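Local structure of deacylase (Burkholderia multivorans, 5THW) at residues N34-M39 against G112-I117; T101-D106 against E209-Q214; M82-M87 against I145-E150. The protein probably hydrolyses N-carbamoyl-L-amino acids to free L-amino acids, as a two-zinc hydrolase of the peptidase M20 family that forms a dimer of identical subunits. All blocks are in the same frame, centred on the assembly; numbering follows the deposited sequence.

Overall arrangement
The three contacts lie in the zinc-binding part of an M20-type hydrolase, and their segments alternate along the chain: 34-39, 82-87, 101-106, 112-117, 145-150, 209-214. Contacts 2 and 3, with centres about 12 Å apart, share a sheet in which strand 85-89 pairs with 141-145, 141-145 with 99-103, and 99-103 with 206-212. Contact 1, centred about 10 Å from contact 2 and 16 Å from contact 3, packs helix 29-39 against the loop leading into helix 117-132. Segments distant in sequence thus meet at one active centre: D115, H104, H211 and E150, with H403 from elsewhere, hold the two zinc ions, and all three contacts reach the bound N-(aminocarbonyl)-beta-alanine.

Contact 1. Residues N34-M39 against G112-I117; sequences NSLMEM and GRFDGI. With ZN (zinc ion), chain F; ZN (zinc ion), chain E; URP (N-(aminocarbonyl)-beta-alanine), chain G.
L36, M37 and M39 make a largely apolar, buried packing contact with R113, F114 and I117, setting helix 29-39 against the loop that enters helix 117-132. L36 branches to two neighbours: CD1 meets F114 CE1 at 4.1 Å, while CD2 lies 4.0 Å from I117 CG2. M37 starts away from the loop, but bends at chi2 and chi3 bring its methyl CE back to 4.1 Å from F114 CZ and, at a slant to the guanidinium, 3.9 Å from R113 NH1; an unbranched, flexible methionine can fold back in this way. M39 CE meets I117 CD1 at 3.7 Å; with CG1 anti to the backbone N (chi1 -176°), I117 extends this methyl toward the methionine. A water also joins the carbonyl oxygens of L36 and R113. F114 CE2 sits 3.5 Å above one face of the R113 guanidinium, whose NH2 forms a salt bridge with D408. Beyond this packing lies the bridging aspartate of the M20 dinuclear centre: D115 OD2 binds one zinc at 2.0 Å and OD1 the other at 2.4 Å. E407 accepts the backbone N-H groups of F114 and D115. G116, whose lack of a side chain eases its positive phi of 79°, is the N-cap of helix 117-132.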
loop_
_atom_site.group_PDB
_atom_site.type_symbol
_atom_site.label_atom_id
_atom_site.label_comp_id
_atom_site.label_asym_id
_atom_site.label_seq_id
_atom_site.Cartn_x
_atom_site.Cartn_y
_atom_site.Cartn_z
ATOM N N ASN A 34 -23.607 17.312 -26.867
ATOM C CA ASN A 34 -22.834 16.376 -27.678
ATOM C C ASN A 34 -21.339 16.574 -27.493
ATOM O O ASN A 34 -20.584 15.597 -27.458
ATOM C CB ASN A 34 -23.215 16.494 -29.150
ATOM C CG ASN A 34 -24.582 15.893 -29.441
ATOM O OD1 ASN A 34 -25.086 15.068 -28.668
ATOM N ND2 ASN A 34 -25.176 16.277 -30.568
ATOM N N SER A 35 -20.888 17.825 -27.369
ATOM C CA SER A 35 -19.470 18.054 -27.110
ATOM C C SER A 35 -19.038 17.362 -25.821
ATOM O O SER A 35 -17.925 16.830 -25.737
ATOM C CB SER A 35 -19.167 19.557 -27.064
ATOM O OG SER A 35 -19.796 20.205 -25.971
ATOM N N LEU A 36 -19.914 17.346 -24.810
ATOM C CA LEU A 36 -19.615 16.638 -23.568
ATOM C C LEU A 36 -19.556 15.128 -23.781
ATOM O O LEU A 36 -18.676 14.453 -23.232
ATOM C CB LEU A 36 -20.651 16.990 -22.504
ATOM C CG LEU A 36 -20.406 18.328 -21.810
ATOM C CD1 LEU A 36 -21.655 18.785 -21.081
ATOM C CD2 LEU A 36 -19.237 18.200 -20.859
ATOM N N MET A 37 -20.498 14.576 -24.555
ATOM C CA MET A 37 -20.464 13.146 -24.845
ATOM C C MET A 37 -19.230 12.763 -25.648
ATOM O O MET A 37 -18.694 11.660 -25.484
ATOM C CB MET A 37 -21.727 12.721 -25.595
ATOM C CG MET A 37 -23.019 13.007 -24.851
ATOM S SD MET A 37 -23.133 12.176 -23.251
ATOM C CE MET A 37 -22.722 13.505 -22.119
ATOM N N GLU A 38 -18.771 13.655 -26.523
ATOM C CA GLU A 38 -17.601 13.350 -27.336
ATOM C C GLU A 38 -16.334 13.341 -26.486
ATOM O O GLU A 38 -15.470 12.471 -26.656
ATOM C CB GLU A 38 -17.497 14.353 -28.486
ATOM C CG GLU A 38 -16.556 13.925 -29.570
ATOM C CD GLU A 38 -17.020 12.640 -30.232
ATOM O OE1 GLU A 38 -18.254 12.431 -30.317
ATOM O OE2 GLU A 38 -16.156 11.844 -30.666
ATOM N N MET A 39 -16.201 14.318 -25.579
ATOM C CA MET A 39 -15.046 14.367 -24.687
ATOM C C MET A 39 -15.023 13.187 -23.724
ATOM O O MET A 39 -13.945 12.762 -23.297
ATOM C CB MET A 39 -15.042 15.675 -23.899
ATOM C CG MET A 39 -14.410 16.837 -24.631
ATOM S SD MET A 39 -12.655 16.581 -24.911
ATOM C CE MET A 39 -12.073 16.293 -23.245
ATOM N N GLY A 112 -15.871 11.710 -13.104
ATOM C CA GLY A 112 -17.092 11.738 -13.876
ATOM C C GLY A 112 -16.916 12.456 -15.212
ATOM O O GLY A 112 -15.861 13.008 -15.531
ATOM N N ARG A 113 -17.991 12.435 -16.000
ATOM C CA ARG A 113 -18.031 13.033 -17.331
ATOM C C ARG A 113 -18.312 14.532 -17.313
ATOM O O ARG A 113 -18.329 15.144 -18.383
ATOM C CB ARG A 113 -19.083 12.322 -18.191
ATOM C CG ARG A 113 -18.694 10.905 -18.600
ATOM C CD ARG A 113 -19.900 10.091 -19.050
ATOM N NE ARG A 113 -20.931 10.098 -18.017
ATOM C CZ ARG A 113 -22.204 10.417 -18.223
ATOM N NH1 ARG A 113 -22.629 10.727 -19.446
ATOM N NH2 ARG A 113 -23.056 10.410 -17.203
ATOM N N PHE A 114 -18.547 15.135 -16.143
ATOM C CA PHE A 114 -18.933 16.536 -16.059
ATOM C C PHE A 114 -18.033 17.390 -15.176
ATOM O O PHE A 114 -17.966 18.604 -15.392
ATOM C CB PHE A 114 -20.386 16.642 -15.564
ATOM C CG PHE A 114 -21.359 15.911 -16.447
ATOM C CD1 PHE A 114 -21.920 16.538 -17.553
ATOM C CD2 PHE A 114 -21.648 14.576 -16.225
ATOM C CE1 PHE A 114 -22.787 15.860 -18.389
ATOM C CE2 PHE A 114 -22.515 13.892 -17.060
ATOM C CZ PHE A 114 -23.085 14.533 -18.141
ATOM N N ASP A 115 -17.318 16.796 -14.226
ATOM C CA ASP A 115 -16.409 17.547 -13.370
ATOM C C ASP A 115 -15.344 18.242 -14.224
ATOM O O ASP A 115 -14.584 17.587 -14.942
ATOM C CB ASP A 115 -15.775 16.577 -12.366
ATOM C CG ASP A 115 -14.902 17.261 -11.320
ATOM O OD1 ASP A 115 -14.766 18.502 -11.327
ATOM O OD2 ASP A 115 -14.330 16.524 -10.487
ATOM N N GLY A 116 -15.297 19.573 -14.149
ATOM C CA GLY A 116 -14.314 20.352 -14.883
ATOM C C GLY A 116 -14.604 20.588 -16.358
ATOM O O GLY A 116 -14.664 21.733 -16.814
ATOM N N ILE A 117 -14.781 19.507 -17.118
ATOM C CA ILE A 117 -14.934 19.615 -18.564
ATOM C C ILE A 117 -16.176 20.420 -18.929
ATOM O O ILE A 117 -16.204 21.098 -19.964
ATOM C CB ILE A 117 -14.970 18.199 -19.170
ATOM C CG1 ILE A 117 -15.031 18.245 -20.698
ATOM C CG2 ILE A 117 -16.107 17.377 -18.551
ATOM C CD1 ILE A 117 -13.799 18.895 -21.333
HETATM ZN ZN ZN F . -12.830 17.034 -9.223
HETATM ZN ZN ZN E . -13.676 20.607 -10.756
HETATM O O2 URP G . -13.427 18.571 -7.650
HETATM C C2 URP G . -12.713 19.457 -8.083
HETATM N N3 URP G . -12.584 19.655 -9.387
HETATM N N1 URP G . -12.022 20.240 -7.267
HETATM C C6 URP G . -10.663 19.897 -6.883
HETATM C C5 URP G . -10.219 20.626 -5.623
HETATM C C4 URP G . -11.001 20.048 -4.472
HETATM O O42 URP G . -11.894 20.748 -3.943
HETATM O O41 URP G . -10.727 18.888 -4.093
HETATM O O HOH W 1 -17.324 14.948 -21.229
HETATM O O HOH W 2 -12.885 22.721 -10.284
#

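Contact 2. Residues T101-D106 against E209-Q214. With ZN (zinc ion), chain E; URP (N-(aminocarbonyl)-beta-alanine), chain G.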
loop_
_atom_site.group_PDB
_atom_site.type_symbol
_atom_site.label_atom_id
_atom_site.label_comp_id
_atom_site.label_asym_id
_atom_site.label_seq_id
_atom_site.Cartn_x
_atom_site.Cartn_y
_atom_site.Cartn_z
ATOM N N THR A 101 -13.689 32.764 -18.844
ATOM C CA THR A 101 -14.335 31.620 -18.236
ATOM C C THR A 101 -13.443 30.426 -18.500
ATOM O O THR A 101 -12.508 30.492 -19.298
ATOM C CB THR A 101 -15.738 31.365 -18.795
ATOM O OG1 THR A 101 -16.378 30.362 -18.005
ATOM C CG2 THR A 101 -15.653 30.866 -20.228
ATOM N N GLY A 102 -13.716 29.340 -17.812
ATOM C CA GLY A 102 -12.941 28.138 -18.024
ATOM C C GLY A 102 -12.935 27.281 -16.782
ATOM O O GLY A 102 -13.387 27.677 -15.710
ATOM N N SER A 103 -12.413 26.073 -16.956
ATOM C CA SER A 103 -12.307 25.122 -15.864
ATOM C C SER A 103 -11.123 24.215 -16.170
ATOM O O SER A 103 -10.106 24.679 -16.701
ATOM C CB SER A 103 -13.612 24.343 -15.708
ATOM O OG SER A 103 -13.807 23.915 -14.375
ATOM N N HIS A 104 -11.239 22.926 -15.870
ATOM C CA HIS A 104 -10.151 21.994 -16.111
ATOM C C HIS A 104 -10.652 20.832 -16.949
ATOM O O HIS A 104 -11.824 20.464 -16.889
ATOM C CB HIS A 104 -9.564 21.466 -14.806
ATOM C CG HIS A 104 -10.580 20.847 -13.900
ATOM N ND1 HIS A 104 -10.785 19.486 -13.834
ATOM C CD2 HIS A 104 -11.456 21.404 -13.030
ATOM C CE1 HIS A 104 -11.737 19.229 -12.956
ATOM N NE2 HIS A 104 -12.159 20.375 -12.452
ATOM N N ALA A 105 -9.748 20.254 -17.734
ATOM C CA ALA A 105 -10.080 19.089 -18.535
ATOM C C ALA A 105 -9.537 17.791 -17.954
ATOM O O ALA A 105 -9.867 16.719 -18.476
ATOM C CB ALA A 105 -9.565 19.266 -19.970
ATOM N N ASP A 106 -8.727 17.856 -16.898
ATOM C CA ASP A 106 -8.199 16.661 -16.255
ATOM C C ASP A 106 -9.191 16.131 -15.223
ATOM O O ASP A 106 -10.046 16.860 -14.721
ATOM C CB ASP A 106 -6.844 16.953 -15.600
ATOM C CG ASP A 106 -6.957 17.883 -14.390
ATOM O OD1 ASP A 106 -7.404 19.054 -14.541
ATOM O OD2 ASP A 106 -6.589 17.427 -13.282
ATOM N N GLU A 209 -16.825 30.886 -13.567
ATOM C CA GLU A 209 -16.617 29.453 -13.763
ATOM C C GLU A 209 -17.930 28.701 -13.584
ATOM O O GLU A 209 -18.592 28.839 -12.550
ATOM C CB GLU A 209 -15.551 28.912 -12.807
ATOM C CG GLU A 209 -15.269 27.431 -13.009
ATOM C CD GLU A 209 -13.959 26.991 -12.383
ATOM O OE1 GLU A 209 -13.676 25.773 -12.388
ATOM O OE2 GLU A 209 -13.214 27.861 -11.887
ATOM N N LEU A 210 -18.315 27.935 -14.605
ATOM C CA LEU A 210 -19.491 27.072 -14.561
ATOM C C LEU A 210 -19.080 25.663 -14.137
ATOM O O LEU A 210 -18.089 25.128 -14.642
ATOM C CB LEU A 210 -20.173 27.057 -15.931
ATOM C CG LEU A 210 -21.364 26.136 -16.187
ATOM C CD1 LEU A 210 -22.567 26.507 -15.322
ATOM C CD2 LEU A 210 -21.737 26.185 -17.657
ATOM N N HIS A 211 -19.827 25.071 -13.199
ATOM C CA HIS A 211 -19.438 23.789 -12.612
ATOM C C HIS A 211 -20.663 23.065 -12.067
ATOM O O HIS A 211 -21.663 23.699 -11.717
ATOM C CB HIS A 211 -18.406 23.991 -11.491
ATOM C CG HIS A 211 -17.479 22.830 -11.301
ATOM N ND1 HIS A 211 -17.854 21.671 -10.653
ATOM C CD2 HIS A 211 -16.195 22.644 -11.687
ATOM C CE1 HIS A 211 -16.837 20.827 -10.642
ATOM N NE2 HIS A 211 -15.821 21.391 -11.267
ATOM N N ILE A 212 -20.585 21.729 -12.013
ATOM C CA ILE A 212 -21.593 20.959 -11.281
ATOM C C ILE A 212 -21.348 21.093 -9.779
ATOM O O ILE A 212 -20.209 21.266 -9.321
ATOM C CB ILE A 212 -21.606 19.475 -11.688
ATOM C CG1 ILE A 212 -20.229 18.851 -11.464
ATOM C CG2 ILE A 212 -22.081 19.311 -13.130
ATOM C CD1 ILE A 212 -20.270 17.368 -11.189
ATOM N N GLU A 213 -22.432 20.998 -9.001
ATOM C CA GLU A 213 -22.356 21.259 -7.563
ATOM C C GLU A 213 -21.411 20.293 -6.859
ATOM O O GLU A 213 -20.729 20.667 -5.896
ATOM C CB GLU A 213 -23.749 21.166 -6.934
ATOM C CG GLU A 213 -23.755 21.470 -5.440
ATOM C CD GLU A 213 -25.045 21.049 -4.751
ATOM O OE1 GLU A 213 -26.109 21.053 -5.412
ATOM O OE2 GLU A 213 -24.994 20.728 -3.542
ATOM N N GLN A 214 -21.369 19.044 -7.316
ATOM C CA GLN A 214 -20.661 17.955 -6.646
ATOM C C GLN A 214 -21.244 17.658 -5.266
ATOM O O GLN A 214 -20.608 16.979 -4.452
ATOM C CB GLN A 214 -19.152 18.241 -6.562
ATOM C CG GLN A 214 -18.577 18.730 -7.893
ATOM C CD GLN A 214 -17.088 19.027 -7.837
ATOM O OE1 GLN A 214 -16.677 20.074 -7.341
ATOM N NE2 GLN A 214 -16.275 18.122 -8.383
HETATM ZN ZN ZN E . -13.676 20.607 -10.756
HETATM O O2 URP G . -13.427 18.571 -7.650
HETATM C C2 URP G . -12.713 19.457 -8.083
HETATM N N3 URP G . -12.584 19.655 -9.387
HETATM N N1 URP G . -12.022 20.240 -7.267
HETATM C C6 URP G . -10.663 19.897 -6.883
HETATM C C5 URP G . -10.219 20.626 -5.623
HETATM C C4 URP G . -11.001 20.048 -4.472
HETATM O O42 URP G . -11.894 20.748 -3.943
HETATM O O41 URP G . -10.727 18.888 -4.093
HETATM O O HOH W 3 -16.772 28.055 -17.101
HETATM O O HOH W 4 -12.039 29.291 -13.922
HETATM O O HOH W 2 -12.885 22.721 -10.284
#
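Strands 101-103 and 209-212 run in the same direction, inclined at 38° with their axes approaching to 6.0 Å. They lie nearest at T101 and E209, whose CA atoms are 5.5 Å apart. Between these segments water and side chains make the links: one water joins T101 OG1 to L210 N, and another donates to both G102 O and E209 OE2. T101 OG1 is also hydrogen-bonded to F208 O. At G102 the backbone angles would press a beta carbon against the carbonyl oxygen before it, so glycine suits the position; its own carbonyl oxygen lies against E209 CG.

With CG anti to the backbone N and the rest of the chain extended, E209 spans to the other strand, where S103 OG donates to OE1 at 2.7 Å. The hydroxyl comes from the anti side, 33° out of the carboxylate plane. OE2 also accepts the backbone N-H of A381, so this buried carboxylate is held at both oxygens.

H104 and H211 converge on one zinc, each through NE2 at 2.3 Å, and H104 NE2 lies at the edge of the H211 ring. Each ring is held from behind: H104 ND1 donates to D106 O at 2.9 Å, and H211 ND1 to I212 O at 2.7 Å. The second bond is nearly straight (171° at the hydrogen) and uses a lone pair in the carbonyl plane. Q214 reaches the bound ligand, its NE2 donating to URP O2 at 3.0 Å; D115 and a water also bind this zinc, as does URP N3. Because ND1 carries the proton in both histidines, NE2 can offer its lone pair to the metal, and the backbone carbonyls probably strengthen that donation while fixing how the rings turn.

Contact 3. Residues M82-M87 against I145-E150; sequences MGNVFM and IWTNEE. With ZN (zinc ion), chain F; URP (N-(aminocarbonyl)-beta-alanine), chain G.
N84 crosses the six-membered ring of W146 obliquely, amide and ring planes 75° apart, and ends on the backbone of T147. Its CB lies 3.7 Å from I145 O; from there CG, anti to its own carbonyl carbon (chi1 -61°), comes within 3.5 Å of W146 CE3. ND2 stays beside the indole, 3.6 Å from W146 CZ3, whereas OD1 accepts T147 N at 3.0 Å, the donor standing nearly along the C=O axis (168°). An asparagine can thus pack against an aromatic ring and satisfy the peptide N-H of T147 in the buried segment that follows strand 141-145. T147 OG1 donates to M82 O at 2.8 Å and also meets R63 NH2. A beta carbon on G83 would collide with that hydroxyl oxygen.

V85 and I145 form an antiparallel hydrogen-bonded pair, and M87 CE closes over I145 CG1 at 3.7 Å. F86 presents its edge to the six-membered ring of W146 in an offset edge-to-face pair. Past T147 the chain turns to the active centre, where E150 grips one zinc with both carboxylate oxygens, OE2 at 2.1 Å and OE1 more loosely, and E149 OE1 lies 3.0 Å from URP N3.

Strand 141-145 runs between strands 85-89 and 99-103. V85 and M87 pack on helix 57-72, while N84 and T147 touch helix 159-164 and W146 reaches both that helix and helix 380-384.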
loop_
_atom_site.group_PDB
_atom_site.type_symbol
_atom_site.label_atom_id
_atom_site.label_comp_id
_atom_site.label_asym_id
_atom_site.label_seq_id
_atom_site.Cartn_x
_atom_site.Cartn_y
_atom_site.Cartn_z
ATOM N N MET A 82 2.761 27.194 -17.256
ATOM C CA MET A 82 2.190 26.112 -16.470
ATOM C C MET A 82 1.301 25.199 -17.297
ATOM O O MET A 82 0.650 24.314 -16.734
ATOM C CB MET A 82 1.390 26.667 -15.289
ATOM C CG MET A 82 2.205 27.081 -14.074
ATOM S SD MET A 82 3.118 25.711 -13.349
ATOM C CE MET A 82 1.788 24.681 -12.739
ATOM N N GLY A 83 1.270 25.377 -18.615
ATOM C CA GLY A 83 0.422 24.561 -19.460
ATOM C C GLY A 83 -1.010 25.027 -19.575
ATOM O O GLY A 83 -1.845 24.293 -20.126
ATOM N N ASN A 84 -1.334 26.200 -19.047
ATOM C CA ASN A 84 -2.686 26.726 -19.166
ATOM C C ASN A 84 -2.957 27.130 -20.610
ATOM O O ASN A 84 -2.103 27.722 -21.274
ATOM C CB ASN A 84 -2.875 27.924 -18.237
ATOM C CG ASN A 84 -2.666 27.561 -16.776
ATOM O OD1 ASN A 84 -3.005 26.456 -16.341
ATOM N ND2 ASN A 84 -2.091 28.485 -16.015
ATOM N N VAL A 85 -4.137 26.769 -21.103
ATOM C CA VAL A 85 -4.540 27.029 -22.477
ATOM C C VAL A 85 -5.552 28.166 -22.465
ATOM O O VAL A 85 -6.565 28.090 -21.762
ATOM C CB VAL A 85 -5.123 25.772 -23.143
ATOM C CG1 VAL A 85 -5.445 26.055 -24.609
ATOM C CG2 VAL A 85 -4.143 24.608 -23.024
ATOM N N PHE A 86 -5.287 29.208 -23.252
ATOM C CA PHE A 86 -6.144 30.389 -23.322
ATOM C C PHE A 86 -6.702 30.479 -24.736
ATOM O O PHE A 86 -5.954 30.717 -25.691
ATOM C CB PHE A 86 -5.374 31.662 -22.951
ATOM C CG PHE A 86 -4.798 31.638 -21.559
ATOM C CD1 PHE A 86 -3.533 31.121 -21.324
ATOM C CD2 PHE A 86 -5.526 32.114 -20.483
ATOM C CE1 PHE A 86 -3.001 31.093 -20.044
ATOM C CE2 PHE A 86 -5.001 32.087 -19.201
ATOM C CZ PHE A 86 -3.739 31.579 -18.982
ATOM N N MET A 87 -8.005 30.254 -24.874
ATOM C CA MET A 87 -8.677 30.314 -26.163
ATOM C C MET A 87 -9.459 31.619 -26.241
ATOM O O MET A 87 -10.414 31.825 -25.484
ATOM C CB MET A 87 -9.574 29.095 -26.359
ATOM C CG MET A 87 -8.763 27.805 -26.365
ATOM S SD MET A 87 -9.651 26.296 -25.958
ATOM C CE MET A 87 -9.536 26.297 -24.167
ATOM N N ILE A 145 -8.264 26.482 -20.068
ATOM C CA ILE A 145 -8.022 25.187 -19.439
ATOM C C ILE A 145 -6.931 25.382 -18.394
ATOM O O ILE A 145 -5.825 25.825 -18.725
ATOM C CB ILE A 145 -7.601 24.117 -20.462
ATOM C CG1 ILE A 145 -8.703 23.829 -21.474
ATOM C CG2 ILE A 145 -7.247 22.823 -19.761
ATOM C CD1 ILE A 145 -8.226 22.912 -22.591
ATOM N N TRP A 146 -7.238 25.079 -17.132
ATOM C CA TRP A 146 -6.253 25.158 -16.056
ATOM C C TRP A 146 -5.598 23.795 -15.843
ATOM O O TRP A 146 -6.286 22.771 -15.770
ATOM C CB TRP A 146 -6.905 25.656 -14.763
ATOM C CG TRP A 146 -7.549 27.004 -14.909
ATOM C CD1 TRP A 146 -8.888 27.273 -14.950
ATOM C CD2 TRP A 146 -6.882 28.266 -15.057
ATOM N NE1 TRP A 146 -9.095 28.626 -15.094
ATOM C CE2 TRP A 146 -7.882 29.256 -15.169
ATOM C CE3 TRP A 146 -5.541 28.655 -15.108
ATOM C CZ2 TRP A 146 -7.583 30.606 -15.326
ATOM C CZ3 TRP A 146 -5.245 29.998 -15.261
ATOM C CH2 TRP A 146 -6.262 30.956 -15.369
ATOM N N THR A 147 -4.267 23.790 -15.748
ATOM C CA THR A 147 -3.510 22.548 -15.630
ATOM C C THR A 147 -3.639 21.935 -14.241
ATOM O O THR A 147 -3.565 22.636 -13.227
ATOM C CB THR A 147 -2.032 22.799 -15.945
ATOM O OG1 THR A 147 -1.906 23.292 -17.283
ATOM C CG2 THR A 147 -1.205 21.523 -15.798
ATOM N N ASN A 148 -3.815 20.611 -14.210
ATOM C CA ASN A 148 -3.736 19.805 -12.990
ATOM C C ASN A 148 -4.547 20.432 -11.855
ATOM O O ASN A 148 -4.063 20.615 -10.732
ATOM C CB ASN A 148 -2.275 19.612 -12.573
ATOM C CG ASN A 148 -2.119 18.618 -11.432
ATOM O OD1 ASN A 148 -2.711 17.545 -11.449
ATOM N ND2 ASN A 148 -1.355 18.997 -10.413
ATOM N N GLU A 149 -5.816 20.736 -12.151
ATOM C CA GLU A 149 -6.679 21.329 -11.129
ATOM C C GLU A 149 -7.020 20.329 -10.035
ATOM O O GLU A 149 -7.132 20.706 -8.865
ATOM C CB GLU A 149 -7.950 21.898 -11.761
ATOM C CG GLU A 149 -8.851 22.634 -10.795
ATOM C CD GLU A 149 -9.809 21.710 -10.064
ATOM O OE1 GLU A 149 -9.995 20.557 -10.515
ATOM O OE2 GLU A 149 -10.387 22.141 -9.045
ATOM N N GLU A 150 -7.184 19.052 -10.400
ATOM C CA GLU A 150 -7.636 18.038 -9.450
ATOM C C GLU A 150 -6.660 17.854 -8.297
ATOM O O GLU A 150 -7.081 17.559 -7.172
ATOM C CB GLU A 150 -7.849 16.698 -10.165
ATOM C CG GLU A 150 -9.100 16.630 -11.030
ATOM C CD GLU A 150 -10.382 16.580 -10.211
ATOM O OE1 GLU A 150 -10.302 16.509 -8.965
ATOM O OE2 GLU A 150 -11.472 16.627 -10.816
HETATM ZN ZN ZN F . -12.830 17.034 -9.223
HETATM O O2 URP G . -13.427 18.571 -7.650
HETATM C C2 URP G . -12.713 19.457 -8.083
HETATM N N3 URP G . -12.584 19.655 -9.387
HETATM N N1 URP G . -12.022 20.240 -7.267
HETATM C C6 URP G . -10.663 19.897 -6.883
HETATM C C5 URP G . -10.219 20.626 -5.623
HETATM C C4 URP G . -11.001 20.048 -4.472
HETATM O O42 URP G . -11.894 20.748 -3.943
HETATM O O41 URP G . -10.727 18.888 -4.093
#